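Local coordinates for bifunctional protein PutA (Bradyrhizobium diazoefficiens, PDB 6BSN) that probably oxidizes proline to glutamate in two steps, pairing an FAD-dependent proline dehydrogenase with an NAD-dependent aldehyde dehydrogenase on one chain, at residues Phe366-Met371 with Asp489-Pro494; Phe391-Thr396 with Gly414-Arg419; Ile758-Gly763 with Tyr914-Gly919. The protein carries 1 engineered substitution. All coordinates share one frame; numbering follows the deposited sequence.

Interaction 1 of 3, residues Phe366-Met371 with Asp489-Pro494; sequences FTRKAM and DAIVRP. With FDA (dihydroflavine-adenine dinucleotide), chain C; SO4 (sulfate ion), chain I.
Arg368 reaches across to the last turn of helix 487-491 and sets its guanidinium group against Ile491, whose CG1 lies over one face, while NH2 at the edge donates to the backbone O of Ala490 over 2.8 Å. This donor stands 63° out of the Ala490 carbonyl plane. A turn at chi3 (63°) in an otherwise extended chain swings the group into place, with a sulfate ion at its edge: Arg368 NH2 gives a nearly straight bond to sulfate O3 (2.7 Å), and NE makes a longer one to O4. Beside the arginine, Ala370 CB packs on Ile491 CG1 at 3.7 Å, and Met371 crosses Ile491 at about a right angle, SD to CD1 3.5 Å. The same turn of chain also holds the flavin cofactor: Thr367 O accepts from N6A of the adenine, and Lys369 NZ, salt-bridged to Asp373, bonds O2A of the diphosphate. Arg368 is the N-cap residue of helix 369-385, and Ala370 N points straight at sulfate O4 (2.8 Å). The guanidinium charge and the positive helix N terminus probably both help to hold this anion, itself probably from the crystallisation liquor.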
loop_
_atom_site.group_PDB
_atom_site.type_symbol
_atom_site.label_atom_id
_atom_site.label_comp_id
_atom_site.label_asym_id
_atom_site.label_seq_id
_atom_site.Cartn_x
_atom_site.Cartn_y
_atom_site.Cartn_z
ATOM N N PHE A 366 20.815 29.091 3.378
ATOM C CA PHE A 366 20.424 27.806 3.941
ATOM C C PHE A 366 18.932 27.589 3.723
ATOM O O PHE A 366 18.158 28.545 3.597
ATOM C CB PHE A 366 20.790 27.750 5.434
ATOM C CG PHE A 366 22.274 27.980 5.686
ATOM C CD1 PHE A 366 23.206 27.012 5.325
ATOM C CD2 PHE A 366 22.728 29.170 6.230
ATOM C CE1 PHE A 366 24.567 27.225 5.525
ATOM C CE2 PHE A 366 24.084 29.392 6.425
ATOM C CZ PHE A 366 25.004 28.431 6.076
ATOM N N THR A 367 18.533 26.313 3.657
ATOM C CA THR A 367 17.138 25.945 3.449
ATOM C C THR A 367 16.516 25.304 4.676
ATOM O O THR A 367 15.307 25.063 4.687
ATOM C CB THR A 367 16.987 24.995 2.242
ATOM O OG1 THR A 367 17.866 23.867 2.379
ATOM C CG2 THR A 367 17.342 25.711 0.960
ATOM N N ARG A 368 17.291 25.066 5.718
ATOM C CA ARG A 368 16.764 24.637 7.006
ATOM C C ARG A 368 16.998 25.744 8.014
ATOM O O ARG A 368 18.110 26.273 8.119
ATOM C CB ARG A 368 17.419 23.337 7.490
ATOM C CG ARG A 368 16.824 22.118 6.828
ATOM C CD ARG A 368 17.243 20.844 7.548
ATOM N NE ARG A 368 16.774 20.767 8.934
ATOM C CZ ARG A 368 17.077 19.766 9.763
ATOM N NH1 ARG A 368 17.841 18.755 9.343
ATOM N NH2 ARG A 368 16.616 19.765 11.009
ATOM N N LYS A 369 15.936 26.089 8.734
ATOM C CA LYS A 369 15.984 27.146 9.730
ATOM C C LYS A 369 17.106 26.929 10.745
ATOM O O LYS A 369 17.819 27.878 11.111
ATOM C CB LYS A 369 14.627 27.214 10.431
ATOM C CG LYS A 369 14.169 28.603 10.809
ATOM C CD LYS A 369 14.775 29.022 12.105
ATOM C CE LYS A 369 14.020 30.183 12.727
ATOM N NZ LYS A 369 14.558 30.367 14.100
ATOM N N ALA A 370 17.265 25.692 11.230
ATOM C CA ALA A 370 18.309 25.417 12.222
ATOM C C ALA A 370 19.699 25.695 11.666
ATOM O O ALA A 370 20.619 25.990 12.438
ATOM C CB ALA A 370 18.230 23.968 12.723
ATOM N N MET A 371 19.877 25.594 10.339
ATOM C CA MET A 371 21.161 25.948 9.730
ATOM C C MET A 371 21.407 27.462 9.796
ATOM O O MET A 371 22.521 27.906 10.100
ATOM C CB MET A 371 21.226 25.431 8.286
ATOM C CG MET A 371 21.587 23.937 8.137
ATOM S SD MET A 371 23.218 23.501 8.823
ATOM C CE MET A 371 24.358 24.323 7.709
ATOM N N ASP A 489 21.266 20.142 17.598
ATOM C CA ASP A 489 20.451 18.994 17.972
ATOM C C ASP A 489 19.318 18.744 16.994
ATOM O O ASP A 489 18.811 17.621 16.919
ATOM C CB ASP A 489 19.891 19.196 19.381
ATOM C CG ASP A 489 20.971 19.139 20.454
ATOM O OD1 ASP A 489 22.028 18.513 20.205
ATOM O OD2 ASP A 489 20.764 19.718 21.539
ATOM N N ALA A 490 18.898 19.765 16.256
ATOM C CA ALA A 490 17.872 19.578 15.237
ATOM C C ALA A 490 18.458 19.071 13.931
ATOM O O ALA A 490 17.764 18.380 13.176
ATOM C CB ALA A 490 17.122 20.886 15.003
ATOM N N ILE A 491 19.718 19.409 13.644
ATOM C CA ILE A 491 20.370 18.986 12.403
ATOM C C ILE A 491 21.026 17.618 12.552
ATOM O O ILE A 491 21.016 16.824 11.612
ATOM C CB ILE A 491 21.398 20.043 11.953
ATOM C CG1 ILE A 491 20.716 21.375 11.670
ATOM C CG2 ILE A 491 22.133 19.581 10.702
ATOM C CD1 ILE A 491 21.673 22.539 11.779
ATOM N N VAL A 492 21.609 17.354 13.721
ATOM C CA VAL A 492 22.348 16.145 14.098
ATOM C C VAL A 492 23.487 15.805 13.130
ATOM O O VAL A 492 24.645 15.717 13.554
ATOM C CB VAL A 492 21.393 14.944 14.332
ATOM C CG1 VAL A 492 20.167 15.374 15.142
ATOM C CG2 VAL A 492 20.968 14.196 13.045
ATOM N N ARG A 493 23.199 15.646 11.833
ATOM C CA ARG A 493 24.188 15.128 10.894
ATOM C C ARG A 493 24.359 16.057 9.696
ATOM O O ARG A 493 23.368 16.554 9.146
ATOM C CB ARG A 493 23.793 13.718 10.399
ATOM N N PRO A 494 25.600 16.249 9.228
ATOM C CA PRO A 494 25.837 17.212 8.137
ATOM C C PRO A 494 25.047 16.912 6.875
ATOM O O PRO A 494 24.587 17.845 6.197
ATOM C CB PRO A 494 27.348 17.095 7.900
ATOM C CG PRO A 494 27.896 16.527 9.168
ATOM C CD PRO A 494 26.843 15.595 9.667
HETATM P PA FDA C . 13.574 33.857 14.044
HETATM O O1A FDA C . 12.154 33.251 14.235
HETATM O O2A FDA C . 14.666 33.390 14.830
HETATM O O5B FDA C . 14.244 33.607 12.746
HETATM C C5B FDA C . 13.516 33.825 11.543
HETATM C C4B FDA C . 14.461 33.789 10.345
HETATM O O4B FDA C . 14.959 32.503 10.092
HETATM C C3B FDA C . 13.872 34.207 9.035
HETATM O O3B FDA C . 13.786 35.568 8.951
HETATM C C2B FDA C . 14.840 33.646 8.074
HETATM O O2B FDA C . 15.926 34.497 7.918
HETATM C C1B FDA C . 15.258 32.378 8.742
HETATM N N9A FDA C . 14.592 31.193 8.225
HETATM C C8A FDA C . 13.251 30.847 8.307
HETATM N N7A FDA C . 13.063 29.687 7.694
HETATM C C5A FDA C . 14.275 29.228 7.184
HETATM C C6A FDA C . 14.680 28.113 6.475
HETATM N N6A FDA C . 13.732 27.095 6.113
HETATM N N1A FDA C . 15.966 27.960 6.125
HETATM C C2A FDA C . 16.896 28.885 6.438
HETATM N N3A FDA C . 16.529 29.990 7.141
HETATM C C4A FDA C . 15.266 30.182 7.518
HETATM N N1 FDA C . 16.964 41.459 7.579
HETATM C C2 FDA C . 17.742 41.630 6.393
HETATM O O2 FDA C . 17.701 40.622 5.462
HETATM N N3 FDA C . 18.518 42.804 6.203
HETATM C C4 FDA C . 18.521 43.806 7.195
HETATM O O4 FDA C . 19.264 44.947 7.046
HETATM C C4X FDA C . 17.715 43.619 8.434
HETATM N N5 FDA C . 17.680 44.652 9.430
HETATM C C5X FDA C . 17.050 44.351 10.706
HETATM C C6 FDA C . 17.183 45.339 11.826
HETATM C C7 FDA C . 16.624 45.002 13.088
HETATM C C7M FDA C . 16.750 45.982 14.222
HETATM C C8 FDA C . 15.948 43.749 13.285
HETATM C C8M FDA C . 15.345 43.362 14.613
HETATM C C9 FDA C . 15.828 42.829 12.222
HETATM C C9A FDA C . 16.406 43.165 10.900
HETATM N N10 FDA C . 16.203 42.258 9.787
HETATM C C10 FDA C . 16.973 42.481 8.599
HETATM C "C1'" FDA C . 15.230 41.151 9.820
HETATM C "C2'" FDA C . 15.909 39.845 10.194
HETATM O "O2'" FDA C . 16.772 39.447 9.188
HETATM C "C3'" FDA C . 14.887 38.749 10.444
HETATM O "O3'" FDA C . 14.160 38.630 9.293
HETATM C "C4'" FDA C . 13.890 38.976 11.582
HETATM O "O4'" FDA C . 14.438 39.783 12.570
HETATM C "C5'" FDA C . 13.472 37.655 12.218
HETATM O "O5'" FDA C . 14.603 36.914 12.635
HETATM P P FDA C . 14.844 36.426 14.149
HETATM O O1P FDA C . 16.305 36.160 14.635
HETATM O O2P FDA C . 14.027 37.528 14.910
HETATM O O3P FDA C . 13.637 35.328 14.284
HETATM S S SO4 I . 14.521 22.993 11.004
HETATM O O1 SO4 I . 14.011 23.962 11.965
HETATM O O2 SO4 I . 13.531 22.689 9.973
HETATM O O3 SO4 I . 14.864 21.757 11.713
HETATM O O4 SO4 I . 15.732 23.504 10.364
#

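Interaction 2 of 3, residues Phe391-Thr396 with Gly414-Arg419; sequences FPQFAT and GFEFQR. With FDA (dihydroflavine-adenine dinucleotide), chain C.
The Phe391 ring takes the CA of Phe415 over one face, 3.9 Å from the ring centroid and 20° off the normal, a CH-pi contact; at its edge, in plane, sits the Glu416 carboxylate, turned nearly perpendicular to it. Phe394 receives Phe415 CD1 at its own edge, CE2 to CD1 3.7 Å, the two rings oblique at 61°. Phe417 turns a ring edge to Phe394 O.

Strands 390-395 and 416-420 run parallel as neighbours in the proline dehydrogenase TIM barrel, joined by helix 399-409 in a beta-alpha-beta unit. Glu416 N to Pro392 O, Phe394 N to Glu416 O and Gln418 N to Phe394 O tie the backbones, with a weak fourth bond from Thr396 N to Gln418 O. Phe394 and Phe417 share one face of the sheet, where Phe394 also meets helix 369-385. Gln393, Ala395, Glu416 and Gln418 share the other, where Ala395 CB lies 3.6 Å from flavin C8. Thr396 OG1 donates to phosphate O1P of the cofactor at 2.6 Å.

Glu416 lies alongside Gln393, pointing the same way. Glu416 OE2 accepts a weak bond from Gln393 NE2 at 2.9 Å and a straighter one from Gln418 NE2 at 2.8 Å, met nearly along the C-O axis. A water bridges Gln393 OE1 and Gln418 NE2. Since Arg441 salt-bridges the same OE2, the buried carboxylate is probably kept ionised. It probably helps to set the Gln418 amide, along with Arg341 and the water, whereas Gln393 NE2 is held mainly by Asn276.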
loop_
_atom_site.group_PDB
_atom_site.type_symbol
_atom_site.label_atom_id
_atom_site.label_comp_id
_atom_site.label_asym_id
_atom_site.label_seq_id
_atom_site.Cartn_x
_atom_site.Cartn_y
_atom_site.Cartn_z
ATOM N N PHE A 391 32.076 46.799 16.582
ATOM C CA PHE A 391 31.056 46.814 17.618
ATOM C C PHE A 391 29.853 46.043 17.081
ATOM O O PHE A 391 29.103 46.575 16.250
ATOM C CB PHE A 391 30.677 48.254 17.972
ATOM C CG PHE A 391 29.663 48.373 19.072
ATOM C CD1 PHE A 391 28.298 48.381 18.784
ATOM C CD2 PHE A 391 30.069 48.490 20.391
ATOM C CE1 PHE A 391 27.343 48.513 19.814
ATOM C CE2 PHE A 391 29.123 48.612 21.420
ATOM C CZ PHE A 391 27.762 48.618 21.131
ATOM N N PRO A 392 29.641 44.797 17.486
ATOM C CA PRO A 392 28.576 43.998 16.871
ATOM C C PRO A 392 27.232 44.367 17.453
ATOM O O PRO A 392 27.118 44.743 18.619
ATOM C CB PRO A 392 28.946 42.548 17.234
ATOM C CG PRO A 392 30.329 42.624 17.935
ATOM C CD PRO A 392 30.433 44.025 18.455
ATOM N N GLN A 393 26.207 44.250 16.612
ATOM C CA GLN A 393 24.821 44.527 16.985
ATOM C C GLN A 393 24.008 43.305 16.573
ATOM O O GLN A 393 23.902 42.999 15.379
ATOM C CB GLN A 393 24.308 45.808 16.310
ATOM C CG GLN A 393 25.270 46.996 16.484
ATOM C CD GLN A 393 25.006 48.138 15.493
ATOM O OE1 GLN A 393 25.083 47.966 14.266
ATOM N NE2 GLN A 393 24.672 49.301 16.027
ATOM N N PHE A 394 23.463 42.589 17.548
ATOM C CA PHE A 394 22.774 41.328 17.283
ATOM C C PHE A 394 21.285 41.635 17.217
ATOM O O PHE A 394 20.636 41.817 18.244
ATOM C CB PHE A 394 23.138 40.283 18.339
ATOM C CG PHE A 394 24.627 40.015 18.409
ATOM C CD1 PHE A 394 25.273 39.370 17.358
ATOM C CD2 PHE A 394 25.392 40.457 19.486
ATOM C CE1 PHE A 394 26.636 39.155 17.387
ATOM C CE2 PHE A 394 26.749 40.236 19.524
ATOM C CZ PHE A 394 27.377 39.578 18.474
ATOM N N ALA A 395 20.757 41.736 15.993
ATOM C CA ALA A 395 19.357 42.081 15.754
ATOM C C ALA A 395 18.551 40.793 15.629
ATOM O O ALA A 395 18.582 40.118 14.594
ATOM C CB ALA A 395 19.216 42.939 14.503
ATOM N N THR A 396 17.812 40.458 16.682
ATOM C CA THR A 396 16.985 39.258 16.705
ATOM C C THR A 396 15.959 39.389 17.824
ATOM O O THR A 396 16.215 40.040 18.838
ATOM C CB THR A 396 17.843 38.002 16.920
ATOM O OG1 THR A 396 16.995 36.859 17.082
ATOM C CG2 THR A 396 18.672 38.149 18.149
ATOM N N GLY A 414 30.786 46.109 24.922
ATOM C CA GLY A 414 31.300 46.305 23.576
ATOM C C GLY A 414 30.449 45.720 22.464
ATOM O O GLY A 414 30.925 45.600 21.325
ATOM N N PHE A 415 29.207 45.350 22.752
ATOM C CA PHE A 415 28.255 44.940 21.721
ATOM C C PHE A 415 26.874 45.401 22.176
ATOM O O PHE A 415 26.723 45.967 23.263
ATOM C CB PHE A 415 28.312 43.426 21.488
ATOM C CG PHE A 415 27.809 42.617 22.656
ATOM C CD1 PHE A 415 26.510 42.128 22.676
ATOM C CD2 PHE A 415 28.637 42.350 23.741
ATOM C CE1 PHE A 415 26.044 41.378 23.747
ATOM C CE2 PHE A 415 28.180 41.605 24.827
ATOM C CZ PHE A 415 26.881 41.122 24.833
ATOM N N GLU A 416 25.858 45.155 21.353
ATOM C CA GLU A 416 24.493 45.458 21.762
ATOM C C GLU A 416 23.547 44.486 21.073
ATOM O O GLU A 416 23.897 43.844 20.079
ATOM C CB GLU A 416 24.096 46.912 21.414
ATOM C CG GLU A 416 23.696 47.056 19.932
ATOM C CD GLU A 416 23.444 48.482 19.471
ATOM O OE1 GLU A 416 23.703 49.437 20.239
ATOM O OE2 GLU A 416 23.006 48.638 18.307
ATOM N N PHE A 417 22.331 44.395 21.601
ATOM C CA PHE A 417 21.251 43.756 20.871
ATOM C C PHE A 417 20.380 44.812 20.175
ATOM O O PHE A 417 20.448 46.013 20.466
ATOM C CB PHE A 417 20.413 42.885 21.811
ATOM C CG PHE A 417 21.150 41.689 22.343
ATOM C CD1 PHE A 417 21.740 41.726 23.601
ATOM C CD2 PHE A 417 21.253 40.522 21.581
ATOM C CE1 PHE A 417 22.440 40.615 24.088
ATOM C CE2 PHE A 417 21.935 39.419 22.056
ATOM C CZ PHE A 417 22.528 39.454 23.303
ATOM N N GLN A 418 19.547 44.350 19.243
ATOM C CA GLN A 418 18.661 45.251 18.511
ATOM C C GLN A 418 17.310 44.581 18.325
ATOM O O GLN A 418 17.209 43.354 18.214
ATOM C CB GLN A 418 19.210 45.655 17.137
ATOM C CG GLN A 418 20.501 46.449 17.176
ATOM C CD GLN A 418 20.872 47.043 15.826
ATOM O OE1 GLN A 418 20.427 46.562 14.766
ATOM N NE2 GLN A 418 21.705 48.093 15.854
ATOM N N ARG A 419 16.269 45.403 18.316
ATOM C CA ARG A 419 14.929 44.923 18.081
ATOM C C ARG A 419 14.166 45.975 17.293
ATOM O O ARG A 419 14.591 47.126 17.168
ATOM C CB ARG A 419 14.213 44.619 19.402
ATOM C CG ARG A 419 13.978 45.882 20.253
ATOM C CD ARG A 419 13.196 45.572 21.534
ATOM N NE ARG A 419 12.594 46.780 22.092
ATOM C CZ ARG A 419 11.309 47.099 21.962
ATOM N NH1 ARG A 419 10.856 48.219 22.487
ATOM N NH2 ARG A 419 10.481 46.300 21.305
HETATM P PA FDA C . 13.574 33.857 14.044
HETATM O O1A FDA C . 12.154 33.251 14.235
HETATM O O2A FDA C . 14.666 33.390 14.830
HETATM O O5B FDA C . 14.244 33.607 12.746
HETATM C C5B FDA C . 13.516 33.825 11.543
HETATM C C4B FDA C . 14.461 33.789 10.345
HETATM O O4B FDA C . 14.959 32.503 10.092
HETATM C C3B FDA C . 13.872 34.207 9.035
HETATM O O3B FDA C . 13.786 35.568 8.951
HETATM C C2B FDA C . 14.840 33.646 8.074
HETATM O O2B FDA C . 15.926 34.497 7.918
HETATM C C1B FDA C . 15.258 32.378 8.742
HETATM N N9A FDA C . 14.592 31.193 8.225
HETATM C C8A FDA C . 13.251 30.847 8.307
HETATM N N7A FDA C . 13.063 29.687 7.694
HETATM C C5A FDA C . 14.275 29.228 7.184
HETATM C C6A FDA C . 14.680 28.113 6.475
HETATM N N6A FDA C . 13.732 27.095 6.113
HETATM N N1A FDA C . 15.966 27.960 6.125
HETATM C C2A FDA C . 16.896 28.885 6.438
HETATM N N3A FDA C . 16.529 29.990 7.141
HETATM C C4A FDA C . 15.266 30.182 7.518
HETATM N N1 FDA C . 16.964 41.459 7.579
HETATM C C2 FDA C . 17.742 41.630 6.393
HETATM O O2 FDA C . 17.701 40.622 5.462
HETATM N N3 FDA C . 18.518 42.804 6.203
HETATM C C4 FDA C . 18.521 43.806 7.195
HETATM O O4 FDA C . 19.264 44.947 7.046
HETATM C C4X FDA C . 17.715 43.619 8.434
HETATM N N5 FDA C . 17.680 44.652 9.430
HETATM C C5X FDA C . 17.050 44.351 10.706
HETATM C C6 FDA C . 17.183 45.339 11.826
HETATM C C7 FDA C . 16.624 45.002 13.088
HETATM C C7M FDA C . 16.750 45.982 14.222
HETATM C C8 FDA C . 15.948 43.749 13.285
HETATM C C8M FDA C . 15.345 43.362 14.613
HETATM C C9 FDA C . 15.828 42.829 12.222
HETATM C C9A FDA C . 16.406 43.165 10.900
HETATM N N10 FDA C . 16.203 42.258 9.787
HETATM C C10 FDA C . 16.973 42.481 8.599
HETATM C "C1'" FDA C . 15.230 41.151 9.820
HETATM C "C2'" FDA C . 15.909 39.845 10.194
HETATM O "O2'" FDA C . 16.772 39.447 9.188
HETATM C "C3'" FDA C . 14.887 38.749 10.444
HETATM O "O3'" FDA C . 14.160 38.630 9.293
HETATM C "C4'" FDA C . 13.890 38.976 11.582
HETATM O "O4'" FDA C . 14.438 39.783 12.570
HETATM C "C5'" FDA C . 13.472 37.655 12.218
HETATM O "O5'" FDA C . 14.603 36.914 12.635
HETATM P P FDA C . 14.844 36.426 14.149
HETATM O O1P FDA C . 16.305 36.160 14.635
HETATM O O2P FDA C . 14.027 37.528 14.910
HETATM O O3P FDA C . 13.637 35.328 14.284
HETATM O O HOH W 1 22.917 48.835 13.054
#

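Interaction 3 of 3, residues Ile758-Gly763 with Tyr914-Gly919; sequences IAETGG and YGLTLG
Two first torsions aim the side chains of 914-919 at the glycine pair of 758-763: Tyr914 carries its ring beside its backbone N (chi1 -73°) to lie against Gly763, and Leu916, its CG anti to the backbone N (chi1 -168°), brings CD2 to 3.5 Å from Gly762 O. In the aldehyde dehydrogenase fold this is a junction between two sheets, strand 757-760 ending the one and strand 917-921 belonging to the other. The Gly763 carbonyl carbon lies over one face of the tyrosine ring, offset toward the rim, and Gly763 CA is 3.5 Å from Tyr914 CD1; Thr761 O sits at the ring edge, 3.8 Å from Tyr914 CE1.

Gly762 has backbone angles that call for glycine, and a CB on Gly763 would probably crowd Leu916 CB. With Tyr914 cut back to an alanine, the ring against Gly763 is gone, which is likely to open a gap there and leave Thr761 O without its edge contact. Ser962 OG adds a polar link, bonded to both Gly762 O and Gly915 N.

Residues 761-763 follow Glu760, predicted to be an active-site residue, which lies near the engineered Ala794 and a bound proline; Thr761 binds NAD(+) in another structure of this protein. Leu916 CD2 lies 4.0 Å from Glu760 OE2, which accepts the N-H of Gly762 N at 3.0 Å.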
loop_
_atom_site.group_PDB
_atom_site.type_symbol
_atom_site.label_atom_id
_atom_site.label_comp_id
_atom_site.label_asym_id
_atom_site.label_seq_id
_atom_site.Cartn_x
_atom_site.Cartn_y
_atom_site.Cartn_z
ATOM N N ILE A 758 -1.435 24.970 -37.244
ATOM C CA ILE A 758 -1.161 25.418 -35.879
ATOM C C ILE A 758 -0.517 26.791 -35.979
ATOM O O ILE A 758 0.584 26.927 -36.533
ATOM C CB ILE A 758 -0.251 24.433 -35.128
ATOM C CG1 ILE A 758 -0.905 23.059 -35.043
ATOM C CG2 ILE A 758 0.049 24.941 -33.730
ATOM C CD1 ILE A 758 0.060 21.948 -34.661
ATOM N N ALA A 759 -1.198 27.815 -35.460
ATOM C CA ALA A 759 -0.757 29.190 -35.653
ATOM C C ALA A 759 -0.804 29.941 -34.331
ATOM O O ALA A 759 -1.809 29.876 -33.613
ATOM C CB ALA A 759 -1.624 29.912 -36.709
ATOM N N GLU A 760 0.278 30.658 -34.012
ATOM C CA GLU A 760 0.289 31.635 -32.922
ATOM C C GLU A 760 0.567 32.997 -33.542
ATOM O O GLU A 760 1.572 33.169 -34.240
ATOM C CB GLU A 760 1.335 31.275 -31.858
ATOM C CG GLU A 760 1.349 32.217 -30.612
ATOM C CD GLU A 760 2.414 33.289 -30.711
ATOM O OE1 GLU A 760 3.562 33.016 -30.286
ATOM O OE2 GLU A 760 2.115 34.392 -31.241
ATOM N N THR A 761 -0.336 33.958 -33.322
ATOM C CA THR A 761 -0.334 35.178 -34.131
ATOM C C THR A 761 -0.415 36.462 -33.303
ATOM O O THR A 761 -1.018 37.441 -33.738
ATOM C CB THR A 761 -1.463 35.137 -35.161
ATOM O OG1 THR A 761 -2.662 34.677 -34.528
ATOM C CG2 THR A 761 -1.102 34.177 -36.282
ATOM N N GLY A 762 0.198 36.489 -32.130
ATOM C CA GLY A 762 0.328 37.729 -31.395
ATOM C C GLY A 762 -0.901 38.109 -30.586
ATOM O O GLY A 762 -1.814 37.316 -30.339
ATOM N N GLY A 763 -0.901 39.362 -30.149
ATOM C CA GLY A 763 -2.015 39.874 -29.374
ATOM C C GLY A 763 -1.868 41.363 -29.171
ATOM O O GLY A 763 -0.802 41.944 -29.388
ATOM N N TYR A 914 -8.209 39.714 -30.041
ATOM C CA TYR A 914 -7.040 38.953 -29.638
ATOM C C TYR A 914 -7.257 38.335 -28.256
ATOM O O TYR A 914 -8.189 38.681 -27.531
ATOM C CB TYR A 914 -5.797 39.849 -29.638
ATOM C CG TYR A 914 -5.302 40.199 -31.019
ATOM C CD1 TYR A 914 -4.476 39.324 -31.729
ATOM C CD2 TYR A 914 -5.648 41.410 -31.620
ATOM C CE1 TYR A 914 -4.007 39.641 -32.984
ATOM C CE2 TYR A 914 -5.184 41.736 -32.892
ATOM C CZ TYR A 914 -4.366 40.856 -33.568
ATOM O OH TYR A 914 -3.903 41.176 -34.834
ATOM N N GLY A 915 -6.385 37.399 -27.893
ATOM C CA GLY A 915 -6.483 36.799 -26.578
ATOM C C GLY A 915 -5.273 35.983 -26.194
ATOM O O GLY A 915 -5.379 34.774 -25.967
ATOM N N LEU A 916 -4.112 36.629 -26.121
ATOM C CA LEU A 916 -2.867 35.913 -25.865
ATOM C C LEU A 916 -2.469 36.041 -24.393
ATOM O O LEU A 916 -2.587 35.073 -23.642
ATOM C CB LEU A 916 -1.753 36.415 -26.792
ATOM C CG LEU A 916 -0.474 35.570 -26.843
ATOM C CD1 LEU A 916 -0.787 34.055 -26.980
ATOM C CD2 LEU A 916 0.421 36.017 -27.977
ATOM N N THR A 917 -1.978 37.205 -23.958
ATOM C CA THR A 917 -1.698 37.398 -22.535
ATOM C C THR A 917 -2.570 38.503 -21.942
ATOM O O THR A 917 -3.095 39.377 -22.647
ATOM C CB THR A 917 -0.218 37.704 -22.271
ATOM O OG1 THR A 917 0.165 38.893 -22.966
ATOM C CG2 THR A 917 0.655 36.547 -22.757
ATOM N N LEU A 918 -2.709 38.436 -20.618
ATOM C CA LEU A 918 -3.488 39.385 -19.827
ATOM C C LEU A 918 -2.870 39.455 -18.435
ATOM O O LEU A 918 -2.726 38.426 -17.772
ATOM C CB LEU A 918 -4.955 38.949 -19.745
ATOM C CG LEU A 918 -5.745 39.720 -18.688
ATOM C CD1 LEU A 918 -5.882 41.174 -19.109
ATOM C CD2 LEU A 918 -7.098 39.106 -18.472
ATOM N N GLY A 919 -2.511 40.656 -17.986
ATOM C CA GLY A 919 -1.993 40.854 -16.641
ATOM C C GLY A 919 -3.079 41.407 -15.732
ATOM O O GLY A 919 -3.874 42.252 -16.144
#

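Overall arrangement
Coming from the N terminus, the chain first enters interaction 1 at 366-371, runs down helix 369-385 into strand 390-395, and there opens interaction 2. Residues 414-419 close that short loop through helix 399-409, well before 489-494 returns to close interaction 1, so the second contact nests inside the first. Interaction 1 meets the adenine of the cofactor and interaction 2 the flavin ring, and both reach the diphosphate; interaction 2 joins neighbouring barrel strands, while interaction 1 ties a later helix to the start of helix 369-385. Interaction 3 follows in series, bridging two sheets of the aldehyde dehydrogenase part across 150 intervening residues. Its centre lies about 47 Å from that of interaction 1 and about 54 Å from that of interaction 2.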